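Local structure of 3-keto-5-aminohexanoate cleavage enzyme (3E49) at residues 112-117 with 153-158; 238-243 with 254-259; 259-264 with 274-279. The protein probably catalyses the zinc-dependent cleavage of a beta-keto acid such as 3-keto-5-aminohexanoate, and is built on a TIM-barrel fold. All blocks are in the same frame, centred on the assembly; numbering follows the deposited sequence.

Contact 1: 112-117 with 153-158; sequences LNMGSM and ADIEFI
Leu112 and Met114, at and just beyond the end of strand 109-113, pack against Ile155 and Ile158 of helix 152-163. The helix belongs to the right-handed beta-alpha-beta crossover of a TIM barrel that leads from strand 109-113 to its parallel neighbour 168-173, and no hydrogen bond joins the two segments. Apolar packing carries the contact. With chi1 at 178°, Leu112 swings CG opposite its backbone N, and its CD1 lies 3.6 Å from Ile158 CD1 as the two side chains slide past each other in opposite directions. Met114, a selenomethionine, starts out pointing away from the helix; bends at chi2 and chi3 curl it back, so that SE comes 4.0 Å from Ile155 CG2 and the two chains cross nearly at right angles. Phe169 and Phe171 of strand 168-173 and Phe185 of helix 176-187 extend this apolar layer.

Backbone carbonyls also meet Ile155: its CD1 rests 3.8 Å from Met114 O, which accepts a hydrogen bond from Asn181. The turn after the strand is fixed locally as an Asx turn, in which Gly115 N donates to Asn113 OD1 at 3.2 Å, lying in that side chain's carbonyl plane.

Contact 2: 238-243 with 254-259; sequences RHQIPL and VRVGLE. With ZN (zinc ion), chain E.
Gln240 and Val256 mark the closest backbone approach, their CA atoms 6.7 Å apart, where the first turn of helix 240-248 lies against the end of strand 253-256 within one beta-alpha-beta unit of the barrel. Gln240 reaches across fully extended, chi1 -179° and chi2 180°, and crosses Val256 at about a right angle, with CD 4.0 Å from Val256 CB. Its NE2 makes a weak hydrogen bond to Gly257 O at 3.4 Å, bent to 130° at the hydrogen, and another weak one to Gln276 OE1. Ile241 adds a light apolar touch, CD1 to Val256 CG1 at 4.3 Å. Water 1 bridges the backbones, 2.9 Å from Gln240 O and 2.7 Å from Arg255 O.

On the strand side, Arg255 runs extended to the metal site, where its NH2 forms a salt bridge with Glu259 OE2 at 3.3 Å, the carboxylate oxygen in plane at the guanidinium edge. That same OE2 binds the zinc ion at 2.2 Å, alongside His50, His52 and two waters. Itself held by Glu170 and Asp260, Arg255 probably helps to orient the metal-binding carboxylate from the second shell, while Gln240 packing and weak hydrogen bonds hold the helix-strand interface.

Contact 3: 259-264 with 274-279; sequences EDSLWI and AAQVRK. With ZN (zinc ion), chain E.
Gln276, on the first turns of helix 273-286, meets the loop 259-264 along most of its side chain, and its CA is 6.3 Å from that of Ile264, the nearest backbone approach. From CB the chain turns beside the backbone N, with chi1 -68°, and then runs straight on. CG lies 3.9 Å from Ile264 CD1 and also near Trp263 O, and this methylene takes part in the apolar packing. CD sits at almost equal range from the carbonyl oxygens of Ser261 and Trp263. Beyond it, NE2 spends its two N-H groups on these oxygens: it donates to Ser261 O at 3.0 Å, with 155° at the hydrogen, and to Trp263 O at 3.0 Å, with 146°. Both bonds approach from above the carbonyl planes, while Ser261 O stays close to the plane of the amide and Trp263 O is tilted from it. On the other branch, OE1 accepts a weak hydrogen bond from Gly257 N. With partners on both branches, the rotation of the amide is fixed.

Ile264 supplies the apolar side. Its CD1 reaches over the helix backbone, 3.6 Å from Ala275 O and 3.9 Å from Ala275 CB, and continues to Lys279 CB. The amine of Lys279 goes elsewhere, to Gln282 and to Glu285 O of a neighbouring subunit.

Within the loop, Trp263 N donates to Ser261 OG at 3.2 Å, an ST turn that shapes the chain between the two carbonyls gripped by Gln276. The Gln276 side chain is about 11 Å from that of His50, so the bracing lies some way from the metal; the loop, which carries zinc ligand Glu259, links the two, joining the last strand of the TIM barrel to its outer helix.

In the fold
Along the chain the contacts follow in series, contact 1 closing before contact 2 opens and contact 2 before contact 3. Contacts 2 and 3 are neighbours, with centres about 7 Å apart; they share Glu259 and touch directly. Contact 1 lies on the opposite side of the chain's centre, its centre about 24 Å from that of contact 2 and about 28 Å from that of contact 3. Contacts 1 and 2 nevertheless reach the same barrel sheet, through strands 109-113 and 253-256. Glu259 brings the zinc ion its carboxylate ligand from contacts 2 and 3, while Asn113 of contact 1 approaches to about 9 Å between side chain and metal.

Contact 1: 112-117 with 153-158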
loop_
_atom_site.group_PDB
_atom_site.type_symbol
_atom_site.label_atom_id
_atom_site.label_comp_id
_atom_site.label_asym_id
_atom_site.label_seq_id
_atom_site.Cartn_x
_atom_site.Cartn_y
_atom_site.Cartn_z
ATOM N N LEU A 112 12.169 24.621 0.714
ATOM C CA LEU A 112 13.286 24.010 -0.011
ATOM C C LEU A 112 12.697 22.876 -0.859
ATOM O O LEU A 112 12.218 21.866 -0.315
ATOM C CB LEU A 112 14.365 23.488 0.959
ATOM C CG LEU A 112 15.636 22.764 0.461
ATOM C CD1 LEU A 112 16.257 23.380 -0.740
ATOM C CD2 LEU A 112 16.685 22.681 1.563
ATOM N N ASN A 113 12.664 23.084 -2.165
ATOM C CA ASN A 113 12.171 22.089 -3.100
ATOM C C ASN A 113 13.220 20.978 -3.175
ATOM O O ASN A 113 14.397 21.263 -3.290
ATOM C CB ASN A 113 11.895 22.746 -4.442
ATOM C CG ASN A 113 11.320 21.783 -5.475
ATOM O OD1 ASN A 113 11.870 20.737 -5.731
ATOM N ND2 ASN A 113 10.247 22.191 -6.113
HETATM N N MSE A 114 12.805 19.706 -3.135
HETATM C CA MSE A 114 13.798 18.648 -2.982
HETATM C C MSE A 114 14.281 17.892 -4.183
HETATM O O MSE A 114 14.851 16.809 -4.038
HETATM C CB MSE A 114 13.353 17.685 -1.857
HETATM C CG MSE A 114 13.518 18.286 -0.463
HETATM SE SE MSE A 114 15.360 18.716 -0.032
HETATM C CE MSE A 114 16.199 17.183 -0.319
ATOM N N GLY A 115 14.120 18.444 -5.370
ATOM C CA GLY A 115 14.600 17.760 -6.551
ATOM C C GLY A 115 14.183 18.517 -7.792
ATOM O O GLY A 115 13.131 19.153 -7.782
ATOM N N SER A 116 15.015 18.463 -8.835
ATOM C CA SER A 116 14.719 19.115 -10.103
ATOM C C SER A 116 13.541 18.375 -10.724
ATOM O O SER A 116 13.411 17.165 -10.596
ATOM C CB SER A 116 15.929 19.082 -11.060
ATOM O OG SER A 116 17.081 19.705 -10.509
HETATM N N MSE A 117 12.639 19.118 -11.346
HETATM C CA MSE A 117 11.442 18.528 -11.919
HETATM C C MSE A 117 10.790 19.430 -12.957
HETATM O O MSE A 117 11.030 20.627 -12.966
HETATM C CB MSE A 117 10.408 18.358 -10.787
HETATM C CG MSE A 117 10.111 19.730 -10.011
HETATM SE SE MSE A 117 8.842 19.338 -8.619
HETATM C CE MSE A 117 7.163 19.045 -9.727
ATOM N N ALA A 153 23.791 19.671 -5.735
ATOM C CA ALA A 153 24.670 20.781 -5.338
ATOM C C ALA A 153 23.879 21.970 -4.835
ATOM O O ALA A 153 24.234 22.571 -3.806
ATOM C CB ALA A 153 25.611 21.202 -6.490
ATOM N N ASP A 154 22.811 22.326 -5.540
ATOM C CA ASP A 154 21.935 23.420 -5.131
ATOM C C ASP A 154 21.392 23.201 -3.720
ATOM O O ASP A 154 21.418 24.090 -2.870
ATOM C CB ASP A 154 20.725 23.530 -6.071
ATOM C CG ASP A 154 21.086 24.000 -7.488
ATOM O OD1 ASP A 154 22.140 24.648 -7.678
ATOM O OD2 ASP A 154 20.290 23.721 -8.415
ATOM N N ILE A 155 20.897 21.994 -3.469
ATOM C CA ILE A 155 20.297 21.688 -2.164
ATOM C C ILE A 155 21.348 21.746 -1.070
ATOM O O ILE A 155 21.110 22.345 -0.042
ATOM C CB ILE A 155 19.568 20.329 -2.168
ATOM C CG1 ILE A 155 18.402 20.351 -3.192
ATOM C CG2 ILE A 155 19.088 20.002 -0.773
ATOM C CD1 ILE A 155 17.979 18.961 -3.656
ATOM N N GLU A 156 22.500 21.141 -1.311
ATOM C CA GLU A 156 23.606 21.204 -0.370
ATOM C C GLU A 156 23.966 22.666 -0.064
ATOM O O GLU A 156 24.191 23.044 1.078
ATOM C CB GLU A 156 24.815 20.476 -0.953
ATOM C CG GLU A 156 25.970 20.347 0.031
ATOM C CD GLU A 156 27.185 19.634 -0.567
ATOM O OE1 GLU A 156 27.067 18.957 -1.629
ATOM O OE2 GLU A 156 28.263 19.741 0.045
ATOM N N PHE A 157 23.993 23.502 -1.100
ATOM C CA PHE A 157 24.309 24.916 -0.919
ATOM C C PHE A 157 23.291 25.616 -0.043
ATOM O O PHE A 157 23.653 26.357 0.884
ATOM C CB PHE A 157 24.435 25.603 -2.284
ATOM C CG PHE A 157 24.844 27.033 -2.186
ATOM C CD1 PHE A 157 26.179 27.367 -2.048
ATOM C CD2 PHE A 157 23.893 28.037 -2.148
ATOM C CE1 PHE A 157 26.559 28.695 -1.924
ATOM C CE2 PHE A 157 24.261 29.366 -2.021
ATOM C CZ PHE A 157 25.599 29.696 -1.920
ATOM N N ILE A 158 22.006 25.388 -0.311
ATOM C CA ILE A 158 20.944 26.013 0.496
ATOM C C ILE A 158 21.017 25.537 1.956
ATOM O O ILE A 158 20.912 26.331 2.894
ATOM C CB ILE A 158 19.556 25.707 -0.115
ATOM C CG1 ILE A 158 19.455 26.344 -1.503
ATOM C CG2 ILE A 158 18.452 26.230 0.787
ATOM C CD1 ILE A 158 18.342 25.820 -2.383
#

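Contact 2: 238-243 with 254-259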
loop_
_atom_site.group_PDB
_atom_site.type_symbol
_atom_site.label_atom_id
_atom_site.label_comp_id
_atom_site.label_asym_id
_atom_site.label_seq_id
_atom_site.Cartn_x
_atom_site.Cartn_y
_atom_site.Cartn_z
ATOM N N ARG A 238 -8.385 21.769 -6.119
ATOM C CA ARG A 238 -9.545 21.109 -5.508
ATOM C C ARG A 238 -9.197 20.034 -4.484
ATOM O O ARG A 238 -10.037 19.646 -3.681
ATOM C CB ARG A 238 -10.452 20.445 -6.578
ATOM C CG ARG A 238 -9.957 19.112 -7.157
ATOM C CD ARG A 238 -10.978 18.563 -8.171
ATOM N NE ARG A 238 -10.538 17.368 -8.908
ATOM C CZ ARG A 238 -10.949 16.114 -8.695
ATOM N NH1 ARG A 238 -11.841 15.826 -7.757
ATOM N NH2 ARG A 238 -10.466 15.131 -9.449
ATOM N N HIS A 239 -7.966 19.539 -4.518
ATOM C CA HIS A 239 -7.509 18.467 -3.613
ATOM C C HIS A 239 -7.025 19.012 -2.300
ATOM O O HIS A 239 -6.698 18.252 -1.374
ATOM C CB HIS A 239 -6.360 17.715 -4.273
ATOM C CG HIS A 239 -6.722 17.217 -5.630
ATOM N ND1 HIS A 239 -7.677 16.255 -5.804
ATOM C CD2 HIS A 239 -6.314 17.587 -6.864
ATOM C CE1 HIS A 239 -7.840 16.041 -7.099
ATOM N NE2 HIS A 239 -7.018 16.829 -7.766
ATOM N N GLN A 240 -7.025 20.330 -2.205
ATOM C CA GLN A 240 -6.525 20.968 -1.000
ATOM C C GLN A 240 -7.166 20.415 0.294
ATOM O O GLN A 240 -6.482 19.981 1.225
ATOM C CB GLN A 240 -6.779 22.463 -1.079
ATOM C CG GLN A 240 -6.248 23.255 0.163
ATOM C CD GLN A 240 -6.523 24.750 0.025
ATOM O OE1 GLN A 240 -7.654 25.239 0.281
ATOM N NE2 GLN A 240 -5.512 25.471 -0.441
ATOM N N ILE A 241 -8.473 20.534 0.402
ATOM C CA ILE A 241 -9.140 20.127 1.637
ATOM C C ILE A 241 -9.232 18.609 1.812
ATOM O O ILE A 241 -8.946 18.095 2.880
ATOM C CB ILE A 241 -10.531 20.823 1.849
ATOM C CG1 ILE A 241 -10.384 22.336 1.746
ATOM C CG2 ILE A 241 -11.158 20.335 3.207
ATOM C CD1 ILE A 241 -9.509 23.001 2.909
ATOM N N PRO A 242 -9.649 17.859 0.781
ATOM C CA PRO A 242 -9.681 16.420 1.001
ATOM C C PRO A 242 -8.375 15.781 1.435
ATOM O O PRO A 242 -8.347 14.928 2.328
ATOM C CB PRO A 242 -10.081 15.860 -0.402
ATOM C CG PRO A 242 -10.848 16.979 -1.038
ATOM C CD PRO A 242 -10.164 18.255 -0.532
ATOM N N LEU A 243 -7.276 16.137 0.792
ATOM C CA LEU A 243 -5.994 15.535 1.151
ATOM C C LEU A 243 -5.537 16.028 2.528
ATOM O O LEU A 243 -5.050 15.257 3.329
ATOM C CB LEU A 243 -4.935 15.778 0.039
ATOM C CG LEU A 243 -5.181 15.028 -1.313
ATOM C CD1 LEU A 243 -4.030 15.327 -2.302
ATOM C CD2 LEU A 243 -5.279 13.503 -1.054
ATOM N N VAL A 254 -1.259 20.497 8.295
ATOM C CA VAL A 254 -1.939 20.854 7.034
ATOM C C VAL A 254 -1.485 22.170 6.403
ATOM O O VAL A 254 -1.136 23.108 7.099
ATOM C CB VAL A 254 -3.455 20.928 7.295
ATOM C CG1 VAL A 254 -3.980 19.563 7.797
ATOM C CG2 VAL A 254 -3.802 22.057 8.331
ATOM N N ARG A 255 -1.571 22.268 5.088
ATOM C CA ARG A 255 -1.216 23.493 4.377
ATOM C C ARG A 255 -2.357 23.896 3.500
ATOM O O ARG A 255 -2.891 23.069 2.755
ATOM C CB ARG A 255 0.059 23.366 3.549
ATOM C CG ARG A 255 0.367 24.555 2.696
ATOM C CD ARG A 255 1.747 24.528 2.186
ATOM N NE ARG A 255 1.880 25.398 1.029
ATOM C CZ ARG A 255 3.005 25.647 0.388
ATOM N NH1 ARG A 255 4.165 25.207 0.834
ATOM N NH2 ARG A 255 2.967 26.382 -0.696
ATOM N N VAL A 256 -2.741 25.161 3.633
ATOM C CA VAL A 256 -3.778 25.760 2.802
ATOM C C VAL A 256 -3.209 27.060 2.182
ATOM O O VAL A 256 -2.042 27.379 2.373
ATOM C CB VAL A 256 -5.110 25.975 3.560
ATOM C CG1 VAL A 256 -5.664 24.620 4.063
ATOM C CG2 VAL A 256 -4.958 26.952 4.741
ATOM N N GLY A 257 -4.035 27.784 1.434
ATOM C CA GLY A 257 -3.627 29.054 0.832
ATOM C C GLY A 257 -3.895 29.237 -0.637
ATOM O O GLY A 257 -3.900 28.280 -1.386
ATOM N N LEU A 258 -4.052 30.499 -1.041
ATOM C CA LEU A 258 -4.317 30.881 -2.439
ATOM C C LEU A 258 -3.143 30.613 -3.365
ATOM O O LEU A 258 -3.313 30.497 -4.606
ATOM C CB LEU A 258 -4.824 32.344 -2.534
ATOM C CG LEU A 258 -6.315 32.661 -2.305
ATOM C CD1 LEU A 258 -6.955 31.926 -1.194
ATOM C CD2 LEU A 258 -6.502 34.203 -2.109
ATOM N N GLU A 259 -1.956 30.451 -2.784
ATOM C CA GLU A 259 -0.807 30.014 -3.562
ATOM C C GLU A 259 -1.101 28.650 -4.228
ATOM O O GLU A 259 -0.699 28.419 -5.342
ATOM C CB GLU A 259 0.421 29.822 -2.676
ATOM C CG GLU A 259 1.532 29.051 -3.364
ATOM C CD GLU A 259 2.902 29.167 -2.756
ATOM O OE1 GLU A 259 3.149 30.033 -1.878
ATOM O OE2 GLU A 259 3.740 28.356 -3.202
HETATM ZN ZN ZN E . 5.767 28.550 -2.410
HETATM O O HOH W 1 -3.714 20.783 1.542
HETATM O O HOH W 2 8.013 27.798 -2.559
HETATM O O HOH W 3 5.687 26.157 -2.378
#

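Contact 3: 259-264 with 274-279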
loop_
_atom_site.group_PDB
_atom_site.type_symbol
_atom_site.label_atom_id
_atom_site.label_comp_id
_atom_site.label_asym_id
_atom_site.label_seq_id
_atom_site.Cartn_x
_atom_site.Cartn_y
_atom_site.Cartn_z
ATOM N N GLU A 259 -1.956 30.451 -2.784
ATOM C CA GLU A 259 -0.807 30.014 -3.562
ATOM C C GLU A 259 -1.101 28.650 -4.228
ATOM O O GLU A 259 -0.699 28.419 -5.342
ATOM C CB GLU A 259 0.421 29.822 -2.676
ATOM C CG GLU A 259 1.532 29.051 -3.364
ATOM C CD GLU A 259 2.902 29.167 -2.756
ATOM O OE1 GLU A 259 3.149 30.033 -1.878
ATOM O OE2 GLU A 259 3.740 28.356 -3.202
ATOM N N ASP A 260 -1.760 27.780 -3.455
ATOM C CA ASP A 260 -2.011 26.365 -3.768
ATOM C C ASP A 260 -3.357 26.092 -4.414
ATOM O O ASP A 260 -3.458 25.202 -5.250
ATOM C CB ASP A 260 -1.939 25.548 -2.468
ATOM C CG ASP A 260 -0.612 25.733 -1.705
ATOM O OD1 ASP A 260 0.428 26.051 -2.322
ATOM O OD2 ASP A 260 -0.587 25.577 -0.469
ATOM N N SER A 261 -4.384 26.824 -4.013
ATOM C CA SER A 261 -5.730 26.681 -4.555
ATOM C C SER A 261 -6.431 28.014 -4.580
ATOM O O SER A 261 -6.419 28.744 -3.589
ATOM C CB SER A 261 -6.608 25.751 -3.722
ATOM O OG SER A 261 -7.898 25.638 -4.353
ATOM N N LEU A 262 -7.097 28.317 -5.688
ATOM C CA LEU A 262 -7.856 29.558 -5.786
ATOM C C LEU A 262 -9.291 29.423 -5.261
ATOM O O LEU A 262 -9.967 30.440 -5.051
ATOM C CB LEU A 262 -7.869 30.050 -7.237
ATOM C CG LEU A 262 -6.553 30.539 -7.839
ATOM C CD1 LEU A 262 -6.724 31.063 -9.182
ATOM C CD2 LEU A 262 -5.991 31.660 -6.962
ATOM N N TRP A 263 -9.695 28.193 -4.928
ATOM C CA TRP A 263 -11.087 27.855 -4.576
ATOM C C TRP A 263 -11.408 27.609 -3.129
ATOM O O TRP A 263 -10.567 27.200 -2.355
ATOM C CB TRP A 263 -11.518 26.569 -5.327
ATOM C CG TRP A 263 -11.008 26.563 -6.668
ATOM C CD1 TRP A 263 -9.839 25.986 -7.103
ATOM C CD2 TRP A 263 -11.579 27.226 -7.796
ATOM N NE1 TRP A 263 -9.659 26.251 -8.438
ATOM C CE2 TRP A 263 -10.708 27.014 -8.888
ATOM C CE3 TRP A 263 -12.746 27.971 -7.990
ATOM C CZ2 TRP A 263 -10.971 27.522 -10.164
ATOM C CZ3 TRP A 263 -13.007 28.482 -9.244
ATOM C CH2 TRP A 263 -12.130 28.244 -10.326
ATOM N N ILE A 264 -12.673 27.839 -2.782
ATOM C CA ILE A 264 -13.150 27.606 -1.438
ATOM C C ILE A 264 -14.185 26.522 -1.443
ATOM O O ILE A 264 -14.490 25.938 -0.422
ATOM C CB ILE A 264 -13.708 28.875 -0.791
ATOM C CG1 ILE A 264 -13.934 28.658 0.716
ATOM C CG2 ILE A 264 -14.993 29.352 -1.514
ATOM C CD1 ILE A 264 -12.681 28.337 1.513
ATOM N N ALA A 274 -7.721 33.311 4.651
ATOM C CA ALA A 274 -8.375 32.982 5.905
ATOM C C ALA A 274 -9.624 32.102 5.726
ATOM O O ALA A 274 -9.911 31.248 6.544
ATOM C CB ALA A 274 -8.698 34.271 6.690
ATOM N N ALA A 275 -10.359 32.276 4.644
ATOM C CA ALA A 275 -11.525 31.461 4.383
ATOM C C ALA A 275 -11.104 29.984 4.355
ATOM O O ALA A 275 -11.796 29.125 4.910
ATOM C CB ALA A 275 -12.138 31.856 3.039
ATOM N N GLN A 276 -9.960 29.712 3.719
ATOM C CA GLN A 276 -9.419 28.350 3.602
ATOM C C GLN A 276 -8.929 27.794 4.925
ATOM O O GLN A 276 -9.072 26.581 5.179
ATOM C CB GLN A 276 -8.313 28.315 2.558
ATOM C CG GLN A 276 -8.810 28.534 1.145
ATOM C CD GLN A 276 -7.702 28.473 0.117
ATOM O OE1 GLN A 276 -6.535 28.520 0.475
ATOM N NE2 GLN A 276 -8.064 28.317 -1.163
ATOM N N VAL A 277 -8.372 28.665 5.784
ATOM C CA VAL A 277 -7.951 28.240 7.109
ATOM C C VAL A 277 -9.207 27.835 7.867
ATOM O O VAL A 277 -9.227 26.831 8.596
ATOM C CB VAL A 277 -7.168 29.354 7.868
ATOM C CG1 VAL A 277 -6.875 28.933 9.304
ATOM C CG2 VAL A 277 -5.849 29.733 7.148
ATOM N N ARG A 278 -10.271 28.611 7.726
ATOM C CA ARG A 278 -11.535 28.269 8.416
ATOM C C ARG A 278 -12.124 26.960 7.936
ATOM O O ARG A 278 -12.664 26.193 8.723
ATOM C CB ARG A 278 -12.570 29.393 8.281
ATOM C CG ARG A 278 -12.211 30.633 9.094
ATOM C CD ARG A 278 -13.345 31.650 9.174
ATOM N NE ARG A 278 -13.662 32.253 7.893
ATOM C CZ ARG A 278 -13.073 33.312 7.377
ATOM N NH1 ARG A 278 -12.108 33.944 8.038
ATOM N NH2 ARG A 278 -13.468 33.744 6.191
ATOM N N LYS A 279 -12.014 26.694 6.651
ATOM C CA LYS A 279 -12.580 25.475 6.089
ATOM C C LYS A 279 -11.873 24.246 6.649
ATOM O O LYS A 279 -12.523 23.333 7.120
ATOM C CB LYS A 279 -12.530 25.502 4.562
ATOM C CG LYS A 279 -13.531 24.592 3.851
ATOM C CD LYS A 279 -14.953 25.073 4.149
ATOM C CE LYS A 279 -16.020 24.255 3.466
ATOM N NZ LYS A 279 -17.360 24.418 4.172
HETATM ZN ZN ZN E . 5.767 28.550 -2.410
HETATM O O HOH W 2 8.013 27.798 -2.559
HETATM O O HOH W 3 5.687 26.157 -2.378
#